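Local structure of transcriptional regulator, putative (Pseudomonas syringae pv. tomato, 2R5F) at residues S68-M73 with L228-G233; V158-L163 with G247-L252; T14-M19 with R23-V28. The protein probably acts as a DNA-binding transcription factor of the SorC family and probably senses a sugar ligand through this putative sugar-binding domain. One frame throughout, in Å; residues are numbered along the deposited sequence.

Interaction 1: residues S68-M73 with L228-G233; sequences STIRAM and LGLAGG. With SO4 (sulfate ion), chain B.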
ATOM      1  N   SER A  68      -6.115   5.234   3.986  1.00 41.39           N
ATOM      2  CA  SER A  68      -6.369   5.336   5.441  1.00 41.19           C
ATOM      3  C   SER A  68      -5.821   4.174   6.229  1.00 40.11           C
ATOM      4  O   SER A  68      -5.569   4.294   7.418  1.00 40.26           O
ATOM      5  CB  SER A  68      -7.862   5.506   5.758  1.00 40.87           C
ATOM      6  OG  SER A  68      -8.634   5.044   4.678  1.00 44.61           O
ATOM      7  N   THR A  69      -5.643   3.043   5.562  1.00 40.35           N
ATOM      8  CA  THR A  69      -4.972   1.889   6.161  1.00 40.33           C
ATOM      9  C   THR A  69      -3.476   2.190   6.385  1.00 39.34           C
ATOM     10  O   THR A  69      -2.903   1.798   7.391  1.00 39.49           O
ATOM     11  CB  THR A  69      -5.172   0.597   5.300  1.00 40.22           C
ATOM     12  OG1 THR A  69      -6.555   0.492   4.932  1.00 42.29           O
ATOM     13  CG2 THR A  69      -4.791  -0.622   6.095  1.00 39.31           C
ATOM     14  N   ILE A  70      -2.859   2.880   5.438  1.00 39.39           N
ATOM     15  CA  ILE A  70      -1.477   3.352   5.593  1.00 40.14           C
ATOM     16  C   ILE A  70      -1.421   4.446   6.666  1.00 40.28           C
ATOM     17  O   ILE A  70      -0.497   4.464   7.484  1.00 39.08           O
ATOM     18  CB  ILE A  70      -0.882   3.837   4.263  1.00 40.42           C
ATOM     19  CG1 ILE A  70      -0.821   2.660   3.264  1.00 42.37           C
ATOM     20  CG2 ILE A  70       0.534   4.486   4.487  1.00 39.68           C
ATOM     21  CD1 ILE A  70      -0.241   3.014   1.864  1.00 42.19           C
ATOM     22  N   ARG A  71      -2.434   5.329   6.688  1.00 40.39           N
ATOM     23  CA  ARG A  71      -2.575   6.274   7.807  1.00 41.03           C
ATOM     24  C   ARG A  71      -2.631   5.542   9.150  1.00 40.38           C
ATOM     25  O   ARG A  71      -1.965   5.955  10.096  1.00 40.41           O
ATOM     26  CB  ARG A  71      -3.808   7.151   7.636  1.00 41.38           C
ATOM     27  CG  ARG A  71      -3.724   8.531   8.309  1.00 42.78           C
ATOM     28  CD  ARG A  71      -4.947   9.393   7.930  1.00 44.25           C
ATOM     29  NE  ARG A  71      -5.152   9.408   6.470  1.00 50.62           N
ATOM     30  CZ  ARG A  71      -6.263   9.011   5.845  1.00 51.96           C
ATOM     31  NH1 ARG A  71      -6.317   9.047   4.517  1.00 51.43           N
ATOM     32  NH2 ARG A  71      -7.330   8.595   6.538  1.00 54.05           N
ATOM     33  N   ALA A  72      -3.414   4.459   9.240  1.00 39.30           N
ATOM     34  CA  ALA A  72      -3.421   3.630  10.447  1.00 38.64           C
ATOM     35  C   ALA A  72      -2.014   3.065  10.776  1.00 38.92           C
ATOM     36  O   ALA A  72      -1.595   3.064  11.929  1.00 37.95           O
ATOM     37  CB  ALA A  72      -4.442   2.506  10.327  1.00 38.55           C
HETATM   38  N   MSE A  73      -1.287   2.597   9.768  1.00 39.06           N
HETATM   39  CA  MSE A  73       0.074   2.098  10.011  1.00 40.97           C
HETATM   40  C   MSE A  73       0.930   3.184  10.632  1.00 40.59           C
HETATM   41  O   MSE A  73       1.524   2.965  11.675  1.00 40.06           O
HETATM   42  CB  MSE A  73       0.728   1.591   8.738  1.00 39.68           C
HETATM   43  CG  MSE A  73       2.186   1.171   8.902  1.00 40.22           C
HETATM   44 SE   MSE A  73       2.985   0.902   7.148  0.80 45.76          SE
HETATM   45  CE  MSE A  73       3.461   2.747   6.721  1.00 36.97           C
ATOM     46  N   LEU A 228       4.119  -4.297  -0.652  1.00 38.72           N
ATOM     47  CA  LEU A 228       3.304  -4.605   0.517  1.00 39.43           C
ATOM     48  C   LEU A 228       1.911  -4.074   0.253  1.00 39.39           C
ATOM     49  O   LEU A 228       1.745  -2.859   0.109  1.00 40.31           O
ATOM     50  CB  LEU A 228       3.913  -3.928   1.767  1.00 39.35           C
ATOM     51  CG  LEU A 228       3.322  -4.031   3.188  1.00 38.01           C
ATOM     52  CD1 LEU A 228       3.056  -5.455   3.592  1.00 38.80           C
ATOM     53  CD2 LEU A 228       4.255  -3.408   4.219  1.00 39.61           C
ATOM     54  N   GLY A 229       0.922  -4.963   0.168  1.00 38.83           N
ATOM     55  CA  GLY A 229      -0.491  -4.574   0.193  1.00 37.07           C
ATOM     56  C   GLY A 229      -1.145  -4.591   1.565  1.00 37.57           C
ATOM     57  O   GLY A 229      -1.042  -5.583   2.291  1.00 36.88           O
ATOM     58  N   LEU A 230      -1.855  -3.502   1.915  1.00 35.47           N
ATOM     59  CA  LEU A 230      -2.538  -3.401   3.182  1.00 35.85           C
ATOM     60  C   LEU A 230      -4.043  -3.164   2.947  1.00 36.39           C
ATOM     61  O   LEU A 230      -4.424  -2.059   2.639  1.00 34.53           O
ATOM     62  CB  LEU A 230      -1.969  -2.255   4.064  1.00 35.87           C
ATOM     63  CG  LEU A 230      -0.470  -2.130   4.394  1.00 37.28           C
ATOM     64  CD1 LEU A 230      -0.229  -0.886   5.208  1.00 37.71           C
ATOM     65  CD2 LEU A 230       0.093  -3.371   5.135  1.00 37.25           C
ATOM     66  N   ALA A 231      -4.873  -4.194   3.131  1.00 36.03           N
ATOM     67  CA  ALA A 231      -6.292  -4.110   2.773  1.00 36.70           C
ATOM     68  C   ALA A 231      -7.122  -5.223   3.410  1.00 35.95           C
ATOM     69  O   ALA A 231      -6.717  -6.364   3.427  1.00 36.80           O
ATOM     70  CB  ALA A 231      -6.433  -4.199   1.245  1.00 36.39           C
ATOM     71  N   GLY A 232      -8.300  -4.878   3.890  1.00 37.22           N
ATOM     72  CA  GLY A 232      -9.280  -5.841   4.368  1.00 38.10           C
ATOM     73  C   GLY A 232     -10.665  -5.237   4.370  1.00 38.63           C
ATOM     74  O   GLY A 232     -10.808  -4.035   4.255  1.00 39.37           O
ATOM     75  N   GLY A 233     -11.687  -6.062   4.532  1.00 39.21           N
ATOM     76  CA  GLY A 233     -13.071  -5.607   4.460  1.00 41.28           C
ATOM     77  C   GLY A 233     -13.831  -6.461   3.454  1.00 42.76           C
ATOM     78  O   GLY A 233     -13.315  -6.772   2.380  1.00 42.39           O
TER
HETATM   79  S   SO4 B   1      -7.896   2.534   2.023  1.00 46.20           S
HETATM   80  O1  SO4 B   1      -8.921   2.005   1.133  1.00 47.22           O
HETATM   81  O2  SO4 B   1      -8.187   2.253   3.418  1.00 48.19           O
HETATM   82  O3  SO4 B   1      -6.595   1.995   1.721  1.00 46.30           O
HETATM   83  O4  SO4 B   1      -7.902   3.994   1.935  1.00 48.15           O
HETATM   84  O   HOH W   1      -8.459  -1.553   3.971  1.00 36.41           O
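Thr69, Ile70 and Met73, on one side of helix 68-75, meet the end of strand 226-230 in the largely parallel central sheet of this Rossmann-like domain. The axes of segments 68-73 and 228-230 stand at 101°, so the helix segment lies nearly perpendicular to the strand segment. Within the sheet, the backbone of Leu228 bonds to Ala156 and Val158 of strand 155-162, and that of Gly229 to Val251 and Ile253 of strand 251-255. Leu230 carries the apolar contact. Its CG lies anti to the carbonyl carbon (chi1 -53°), which turns the branched end toward Ile70 and Met73 while CB packs 3.8 Å from Thr69 CG2. Ile70 and Met73 each cross the Leu230 side chain at about a right angle, and both meet its CD1: this methyl is 4.1 Å from Ile70 CG1 and 4.2 Å from SE of Met73, a selenomethionine. Ile157, Ile253 and Ala47 of helix 36-54 also line this buried patch. At Ala231 the CB turns away from the helix. Gly232 reaches Thr69 through a water, which accepts a weak bond from Gly232 N (3.3 Å) and donates to Thr69 OG1 (3.0 Å). The Thr69 hydroxyl is thus held twice, because it also donates to a sulfate at the start of the helix, where the helix dipole would probably favour an anion. Ser67 OG and Lys236 NZ bind the same ion, which probably came from the crystallisation liquor; the site is consistent with one for an anionic group of a sugar ligand. Thr69 OG1 lies 2.8 Å from sulfate O2, and Ser68 N donates to O4 at 3.0 Å and 161°.

Interaction 2: residues V158-L163 with G247-L252; sequences VGIGEL and GYLDVL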
ATOM      1  N   VAL A 158       1.115  -0.118  -0.317  1.00 36.72           N
ATOM      2  CA  VAL A 158      -0.085   0.336  -1.057  1.00 36.62           C
ATOM      3  C   VAL A 158      -1.376  -0.165  -0.427  1.00 37.46           C
ATOM      4  O   VAL A 158      -1.443  -1.291   0.086  1.00 38.89           O
ATOM      5  CB  VAL A 158      -0.048  -0.094  -2.583  1.00 37.80           C
ATOM      6  CG1 VAL A 158       1.187   0.477  -3.326  1.00 34.60           C
ATOM      7  CG2 VAL A 158      -0.128  -1.619  -2.748  1.00 36.25           C
ATOM      8  N   GLY A 159      -2.409   0.665  -0.455  1.00 37.42           N
ATOM      9  CA  GLY A 159      -3.723   0.221  -0.073  1.00 37.53           C
ATOM     10  C   GLY A 159      -4.337  -0.285  -1.362  1.00 37.76           C
ATOM     11  O   GLY A 159      -3.772  -0.103  -2.433  1.00 36.78           O
ATOM     12  N   ILE A 160      -5.492  -0.921  -1.261  1.00 38.11           N
ATOM     13  CA  ILE A 160      -6.186  -1.436  -2.434  1.00 38.71           C
ATOM     14  C   ILE A 160      -7.604  -0.898  -2.327  1.00 39.74           C
ATOM     15  O   ILE A 160      -8.278  -1.140  -1.336  1.00 39.78           O
ATOM     16  CB  ILE A 160      -6.115  -2.994  -2.479  1.00 39.05           C
ATOM     17  CG1 ILE A 160      -4.652  -3.446  -2.680  1.00 39.30           C
ATOM     18  CG2 ILE A 160      -6.995  -3.580  -3.608  1.00 39.28           C
ATOM     19  CD1 ILE A 160      -4.341  -4.811  -2.123  1.00 40.82           C
ATOM     20  N   GLY A 161      -8.038  -0.113  -3.315  1.00 40.60           N
ATOM     21  CA  GLY A 161      -9.405   0.402  -3.325  1.00 41.97           C
ATOM     22  C   GLY A 161     -10.378  -0.497  -4.091  1.00 43.00           C
ATOM     23  O   GLY A 161     -10.015  -1.117  -5.090  1.00 43.15           O
ATOM     24  N   GLU A 162     -11.619  -0.561  -3.633  1.00 44.15           N
ATOM     25  CA  GLU A 162     -12.680  -1.244  -4.378  1.00 45.30           C
ATOM     26  C   GLU A 162     -13.472  -0.254  -5.250  1.00 45.93           C
ATOM     27  O   GLU A 162     -13.640   0.901  -4.863  1.00 45.46           O
ATOM     28  CB  GLU A 162     -13.601  -1.999  -3.402  1.00 45.84           C
ATOM     29  CG  GLU A 162     -14.645  -1.145  -2.604  1.00 49.32           C
ATOM     30  CD  GLU A 162     -14.067  -0.388  -1.382  1.00 51.16           C
ATOM     31  OE1 GLU A 162     -12.964   0.203  -1.479  1.00 53.48           O
ATOM     32  OE2 GLU A 162     -14.727  -0.377  -0.312  1.00 51.40           O
ATOM     33  N   LEU A 163     -13.947  -0.705  -6.418  1.00 47.08           N
ATOM     34  CA  LEU A 163     -14.898   0.063  -7.249  1.00 48.05           C
ATOM     35  C   LEU A 163     -16.345  -0.438  -7.129  1.00 49.22           C
ATOM     36  O   LEU A 163     -16.682  -1.521  -7.616  1.00 49.05           O
ATOM     37  CB  LEU A 163     -14.481   0.072  -8.721  1.00 47.95           C
ATOM     38  CG  LEU A 163     -14.699   1.396  -9.470  1.00 48.30           C
ATOM     39  CD1 LEU A 163     -14.059   1.332 -10.825  1.00 48.85           C
ATOM     40  CD2 LEU A 163     -16.175   1.771  -9.614  1.00 48.70           C
ATOM     41  N   GLY A 247      -0.596 -10.093  -9.959  1.00 40.03           N
ATOM     42  CA  GLY A 247       0.752 -10.242  -9.431  1.00 40.24           C
ATOM     43  C   GLY A 247       1.366  -8.990  -8.838  1.00 40.45           C
ATOM     44  O   GLY A 247       2.587  -8.872  -8.807  1.00 40.40           O
ATOM     45  N   TYR A 248       0.543  -8.060  -8.356  1.00 41.29           N
ATOM     46  CA  TYR A 248       1.061  -6.771  -7.909  1.00 41.68           C
ATOM     47  C   TYR A 248       1.674  -6.839  -6.522  1.00 42.48           C
ATOM     48  O   TYR A 248       2.576  -6.086  -6.215  1.00 42.66           O
ATOM     49  CB  TYR A 248       0.013  -5.643  -8.019  1.00 41.45           C
ATOM     50  CG  TYR A 248      -0.517  -5.477  -9.429  1.00 41.30           C
ATOM     51  CD1 TYR A 248       0.307  -5.039 -10.474  1.00 42.81           C
ATOM     52  CD2 TYR A 248      -1.835  -5.804  -9.729  1.00 41.64           C
ATOM     53  CE1 TYR A 248      -0.187  -4.900 -11.769  1.00 39.91           C
ATOM     54  CE2 TYR A 248      -2.334  -5.677 -11.009  1.00 41.19           C
ATOM     55  CZ  TYR A 248      -1.515  -5.227 -12.020  1.00 41.01           C
ATOM     56  OH  TYR A 248      -2.050  -5.123 -13.274  1.00 41.42           O
ATOM     57  N   LEU A 249       1.219  -7.779  -5.708  1.00 42.48           N
ATOM     58  CA  LEU A 249       1.631  -7.864  -4.323  1.00 42.46           C
ATOM     59  C   LEU A 249       2.627  -8.978  -4.063  1.00 42.91           C
ATOM     60  O   LEU A 249       2.543 -10.064  -4.647  1.00 44.03           O
ATOM     61  CB  LEU A 249       0.389  -8.082  -3.441  1.00 42.51           C
ATOM     62  CG  LEU A 249      -0.748  -7.083  -3.626  1.00 42.76           C
ATOM     63  CD1 LEU A 249      -1.899  -7.456  -2.715  1.00 41.04           C
ATOM     64  CD2 LEU A 249      -0.223  -5.614  -3.368  1.00 42.49           C
ATOM     65  N   ASP A 250       3.567  -8.695  -3.171  1.00 42.66           N
ATOM     66  CA  ASP A 250       4.501  -9.669  -2.642  1.00 42.28           C
ATOM     67  C   ASP A 250       4.187 -10.042  -1.183  1.00 41.98           C
ATOM     68  O   ASP A 250       4.470 -11.149  -0.745  1.00 42.24           O
ATOM     69  CB  ASP A 250       5.913  -9.108  -2.771  1.00 42.99           C
ATOM     70  CG  ASP A 250       6.294  -8.865  -4.224  1.00 44.30           C
ATOM     71  OD1 ASP A 250       6.488  -9.879  -4.937  1.00 42.60           O
ATOM     72  OD2 ASP A 250       6.356  -7.679  -4.656  1.00 43.81           O
ATOM     73  N   VAL A 251       3.617  -9.098  -0.441  1.00 41.68           N
ATOM     74  CA  VAL A 251       3.145  -9.299   0.917  1.00 39.96           C
ATOM     75  C   VAL A 251       1.752  -8.698   1.004  1.00 39.66           C
ATOM     76  O   VAL A 251       1.496  -7.582   0.532  1.00 38.89           O
ATOM     77  CB  VAL A 251       4.091  -8.625   1.971  1.00 40.90           C
ATOM     78  CG1 VAL A 251       3.652  -8.955   3.440  1.00 39.87           C
ATOM     79  CG2 VAL A 251       5.572  -9.017   1.721  1.00 40.02           C
ATOM     80  N   LEU A 252       0.825  -9.454   1.583  1.00 38.51           N
ATOM     81  CA  LEU A 252      -0.494  -8.914   1.876  1.00 37.91           C
ATOM     82  C   LEU A 252      -0.727  -9.066   3.340  1.00 37.31           C
ATOM     83  O   LEU A 252      -0.535 -10.149   3.869  1.00 37.43           O
ATOM     84  CB  LEU A 252      -1.580  -9.674   1.092  1.00 37.42           C
ATOM     85  CG  LEU A 252      -3.022  -9.432   1.505  1.00 37.79           C
ATOM     86  CD1 LEU A 252      -3.542  -8.028   1.117  1.00 37.15           C
ATOM     87  CD2 LEU A 252      -3.876 -10.585   0.917  1.00 38.91           C
TER
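Leu249 and Ile160 reach toward each other tip to tip, CD1 against CD1 at 3.6 Å, on one face of the Rossmann-like sheet. The other branch of the leucine, CD2, comes to Val158 CG2 at 4.0 Å, the two side chains crossing at a slant. Each methyl of the Leu249 fork therefore takes one residue of strand 155-162, and the side chains of Val158 and Ile160 both set out toward segment 247-252. A chi1 of -53° swings the Leu249 fork toward the pair, although its CB does not itself point at them. No hydrogen bond joins the two segments: strand 226-230 lies between strands 155-162 and 251-255, and its Val227 touches both Val158 and Leu249. Leu249 belongs to the return of a beta-alpha-beta crossover, strand 226-230, helix 237-245, strand 251-255, whose helix closes in a Schellman motif at Gly247. Leu244 of that helix packs on Leu249, and Ala239 and Ile240 on Ile160. Just beyond Leu249 the turn is tied back to the middle strand, Asp250 OD2 accepting a hydrogen bond from Val227 N.

Interaction 3: residues T14-M19 with R23-V28; sequences TRLQKM and RQVIVV. With SO4 (sulfate ion), chain C.
A first torsion of -66° sets Gln17 CG anti to the carbonyl carbon, and an extended chain beyond it carries the amide from helix 10-20 to the backbone of strand 24-28. The two elements form an alpha-beta hairpin on the border of the Rossmann-like sheet; segments 14-19 and 24-28 run roughly antiparallel, 148° between their directions. There Gln17 OE1 accepts from Val25 N at 3.0 Å, in the carbonyl plane and on a lone pair, with a nearly straight N-H...O angle of 159°. Glu13 OE2, one helical turn before, likewise accepts from Val27 N, so the helix supplies acceptors for the N-H groups of Val25 and Val27, while the backbones of Gln24, Ile26 and Val28 pair with the 251-255 region. The aliphatic part of Gln17 also packs, its CG 3.8 Å from Val25 CG2. Leu16 crosses Val25 at about a right angle, with Leu16 CB 4.0 Å from CG2 and Leu16 CD1 4.0 Å from CG1; Ala259 and Leu262 adjoin this leucine. On the exposed side of the helix a sulfate, probably from the crystallisation liquor, is bound by His9 ND1, Leu12 N and Arg15. Sulfate O1 sits at the guanidinium edge, in its plane, 2.6 Å from Arg15 NH2.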
ATOM      1  N   THR A  14      -0.795 -19.883   4.648  1.00 31.77           N
ATOM      2  CA  THR A  14      -0.208 -20.860   3.734  1.00 32.34           C
ATOM      3  C   THR A  14      -1.055 -21.182   2.479  1.00 32.81           C
ATOM      4  O   THR A  14      -0.523 -21.197   1.366  1.00 33.44           O
ATOM      5  CB  THR A  14       0.137 -22.173   4.492  1.00 32.65           C
ATOM      6  OG1 THR A  14       1.174 -21.874   5.428  1.00 34.61           O
ATOM      7  CG2 THR A  14       0.619 -23.228   3.548  1.00 30.64           C
ATOM      8  N   ARG A  15      -2.350 -21.453   2.654  1.00 32.87           N
ATOM      9  CA  ARG A  15      -3.252 -21.747   1.513  1.00 34.26           C
ATOM     10  C   ARG A  15      -3.365 -20.574   0.530  1.00 32.67           C
ATOM     11  O   ARG A  15      -3.330 -20.771  -0.680  1.00 31.83           O
ATOM     12  CB  ARG A  15      -4.651 -22.195   1.992  1.00 33.76           C
ATOM     13  CG  ARG A  15      -4.658 -23.563   2.702  1.00 37.52           C
ATOM     14  CD  ARG A  15      -6.074 -24.074   3.057  1.00 38.38           C
ATOM     15  NE  ARG A  15      -6.674 -23.281   4.136  1.00 46.64           N
ATOM     16  CZ  ARG A  15      -6.608 -23.592   5.431  1.00 46.92           C
ATOM     17  NH1 ARG A  15      -5.971 -24.692   5.818  1.00 47.47           N
ATOM     18  NH2 ARG A  15      -7.172 -22.799   6.334  1.00 45.98           N
ATOM     19  N   LEU A  16      -3.483 -19.359   1.068  1.00 32.36           N
ATOM     20  CA  LEU A  16      -3.564 -18.139   0.270  1.00 32.49           C
ATOM     21  C   LEU A  16      -2.272 -17.913  -0.530  1.00 32.46           C
ATOM     22  O   LEU A  16      -2.327 -17.608  -1.727  1.00 33.26           O
ATOM     23  CB  LEU A  16      -3.892 -16.928   1.157  1.00 32.45           C
ATOM     24  CG  LEU A  16      -5.306 -16.880   1.781  1.00 33.73           C
ATOM     25  CD1 LEU A  16      -5.522 -15.592   2.549  1.00 31.05           C
ATOM     26  CD2 LEU A  16      -6.372 -17.028   0.750  1.00 28.62           C
ATOM     27  N   GLN A  17      -1.119 -18.098   0.126  1.00 32.32           N
ATOM     28  CA  GLN A  17       0.193 -18.048  -0.540  1.00 31.04           C
ATOM     29  C   GLN A  17       0.293 -19.039  -1.691  1.00 32.37           C
ATOM     30  O   GLN A  17       0.777 -18.687  -2.754  1.00 31.81           O
ATOM     31  CB  GLN A  17       1.333 -18.275   0.456  1.00 30.73           C
ATOM     32  CG  GLN A  17       1.464 -17.152   1.497  1.00 27.65           C
ATOM     33  CD  GLN A  17       2.414 -17.475   2.615  1.00 27.45           C
ATOM     34  OE1 GLN A  17       2.589 -16.692   3.538  1.00 26.57           O
ATOM     35  NE2 GLN A  17       3.046 -18.621   2.540  1.00 29.53           N
ATOM     36  N   LYS A  18      -0.168 -20.270  -1.488  1.00 34.17           N
ATOM     37  CA  LYS A  18      -0.185 -21.254  -2.570  1.00 36.11           C
ATOM     38  C   LYS A  18      -1.220 -20.927  -3.656  1.00 36.92           C
ATOM     39  O   LYS A  18      -0.909 -21.009  -4.841  1.00 36.89           O
ATOM     40  CB  LYS A  18      -0.417 -22.675  -2.042  1.00 36.48           C
ATOM     41  CG  LYS A  18       0.770 -23.255  -1.295  1.00 38.34           C
ATOM     42  CD  LYS A  18       0.672 -24.766  -1.070  1.00 38.06           C
ATOM     43  CE  LYS A  18       0.083 -25.083   0.305  1.00 41.07           C
ATOM     44  NZ  LYS A  18      -1.379 -25.449   0.269  1.00 40.71           N
HETATM   45  N   MSE A  19      -2.444 -20.574  -3.252  1.00 37.73           N
HETATM   46  CA  MSE A  19      -3.526 -20.258  -4.195  1.00 40.42           C
HETATM   47  C   MSE A  19      -3.219 -19.110  -5.147  1.00 37.56           C
HETATM   48  O   MSE A  19      -3.542 -19.180  -6.333  1.00 36.77           O
HETATM   49  CB  MSE A  19      -4.816 -19.906  -3.467  1.00 38.89           C
HETATM   50  CG  MSE A  19      -5.535 -21.073  -2.896  1.00 44.73           C
HETATM   51 SE   MSE A  19      -7.147 -20.435  -1.989  1.00 51.95          SE
HETATM   52  CE  MSE A  19      -8.073 -19.634  -3.533  1.00 47.50           C
ATOM     53  N   ARG A  23       4.199 -14.467  -2.177  1.00 35.76           N
ATOM     54  CA  ARG A  23       5.249 -14.830  -1.230  1.00 36.74           C
ATOM     55  C   ARG A  23       4.787 -14.923   0.220  1.00 36.21           C
ATOM     56  O   ARG A  23       5.056 -15.931   0.879  1.00 36.59           O
ATOM     57  CB  ARG A  23       6.400 -13.832  -1.303  1.00 36.82           C
ATOM     58  CG  ARG A  23       7.699 -14.381  -0.744  1.00 40.46           C
ATOM     59  CD  ARG A  23       8.600 -13.272  -0.201  1.00 46.67           C
ATOM     60  NE  ARG A  23       8.993 -12.249  -1.171  1.00 48.29           N
ATOM     61  CZ  ARG A  23       9.275 -10.992  -0.822  1.00 52.90           C
ATOM     62  NH1 ARG A  23       9.632 -10.092  -1.741  1.00 51.52           N
ATOM     63  NH2 ARG A  23       9.185 -10.621   0.462  1.00 54.48           N
ATOM     64  N   GLN A  24       4.120 -13.878   0.716  1.00 35.01           N
ATOM     65  CA  GLN A  24       3.755 -13.818   2.124  1.00 34.52           C
ATOM     66  C   GLN A  24       2.371 -13.267   2.327  1.00 33.50           C
ATOM     67  O   GLN A  24       1.997 -12.286   1.718  1.00 33.70           O
ATOM     68  CB  GLN A  24       4.758 -12.978   2.925  1.00 33.88           C
ATOM     69  CG  GLN A  24       4.621 -13.159   4.430  1.00 35.67           C
ATOM     70  CD  GLN A  24       5.598 -12.326   5.228  1.00 36.82           C
ATOM     71  OE1 GLN A  24       6.052 -11.278   4.777  1.00 42.46           O
ATOM     72  NE2 GLN A  24       5.929 -12.787   6.429  1.00 40.31           N
ATOM     73  N   VAL A  25       1.608 -13.909   3.200  1.00 33.10           N
ATOM     74  CA  VAL A  25       0.340 -13.356   3.652  1.00 32.49           C
ATOM     75  C   VAL A  25       0.430 -13.374   5.180  1.00 32.69           C
ATOM     76  O   VAL A  25       0.900 -14.338   5.773  1.00 32.17           O
ATOM     77  CB  VAL A  25      -0.846 -14.231   3.160  1.00 32.69           C
ATOM     78  CG1 VAL A  25      -2.112 -13.875   3.878  1.00 31.17           C
ATOM     79  CG2 VAL A  25      -0.988 -14.193   1.619  1.00 31.23           C
ATOM     80  N   ILE A  26       0.034 -12.270   5.802  1.00 33.07           N
ATOM     81  CA  ILE A  26      -0.020 -12.137   7.253  1.00 32.39           C
ATOM     82  C   ILE A  26      -1.477 -11.916   7.562  1.00 32.30           C
ATOM     83  O   ILE A  26      -2.069 -11.008   7.006  1.00 32.15           O
ATOM     84  CB  ILE A  26       0.810 -10.925   7.717  1.00 32.17           C
ATOM     85  CG1 ILE A  26       2.278 -11.130   7.296  1.00 33.74           C
ATOM     86  CG2 ILE A  26       0.589 -10.650   9.215  1.00 31.30           C
ATOM     87  CD1 ILE A  26       3.323 -10.341   8.041  1.00 36.56           C
ATOM     88  N   VAL A  27      -2.054 -12.750   8.430  1.00 32.26           N
ATOM     89  CA  VAL A  27      -3.472 -12.621   8.786  1.00 32.27           C
ATOM     90  C   VAL A  27      -3.623 -12.138  10.223  1.00 32.87           C
ATOM     91  O   VAL A  27      -3.038 -12.722  11.158  1.00 33.77           O
ATOM     92  CB  VAL A  27      -4.301 -13.927   8.532  1.00 31.99           C
ATOM     93  CG1 VAL A  27      -5.704 -13.809   9.115  1.00 31.75           C
ATOM     94  CG2 VAL A  27      -4.394 -14.242   7.040  1.00 32.14           C
ATOM     95  N   VAL A  28      -4.407 -11.067  10.381  1.00 32.81           N
ATOM     96  CA  VAL A  28      -4.659 -10.424  11.661  1.00 32.35           C
ATOM     97  C   VAL A  28      -6.117 -10.614  12.061  1.00 33.61           C
ATOM     98  O   VAL A  28      -6.983 -10.769  11.198  1.00 33.32           O
ATOM     99  CB  VAL A  28      -4.235  -8.912  11.654  1.00 33.55           C
ATOM    100  CG1 VAL A  28      -2.823  -8.748  11.033  1.00 29.28           C
ATOM    101  CG2 VAL A  28      -5.250  -8.010  10.873  1.00 31.05           C
TER
HETATM  102  S   SO4 C   2      -6.920 -21.228   9.953  1.00 56.11           S
HETATM  103  O1  SO4 C   2      -7.420 -22.051   8.842  1.00 51.93           O
HETATM  104  O2  SO4 C   2      -6.913 -21.983  11.202  1.00 54.56           O
HETATM  105  O3  SO4 C   2      -5.530 -20.834   9.664  1.00 52.32           O
HETATM  106  O4  SO4 C   2      -7.835 -20.087  10.119  1.00 53.77           O

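Overall arrangement
All three interactions serve one Rossmann-like sheet, whose strands 155-162, 226-230, 251-255 and 24-28 follow one another as neighbours. Interactions 1 and 2 lie in the core, their centres about 9 Å apart, and strand 226-230 of interaction 1 lies between the two strands of interaction 2. Interaction 3 has its centre about 17 Å from the chain centre and joins interaction 2 through probable backbone hydrogen bonds of Leu252 with Gln24 and Ile26. Chemistry follows place. Interaction 2 is wholly apolar, interaction 1 adds a water and an anion at a helix start, and interaction 3, partly exposed, is held by a direct side-chain to backbone hydrogen bond.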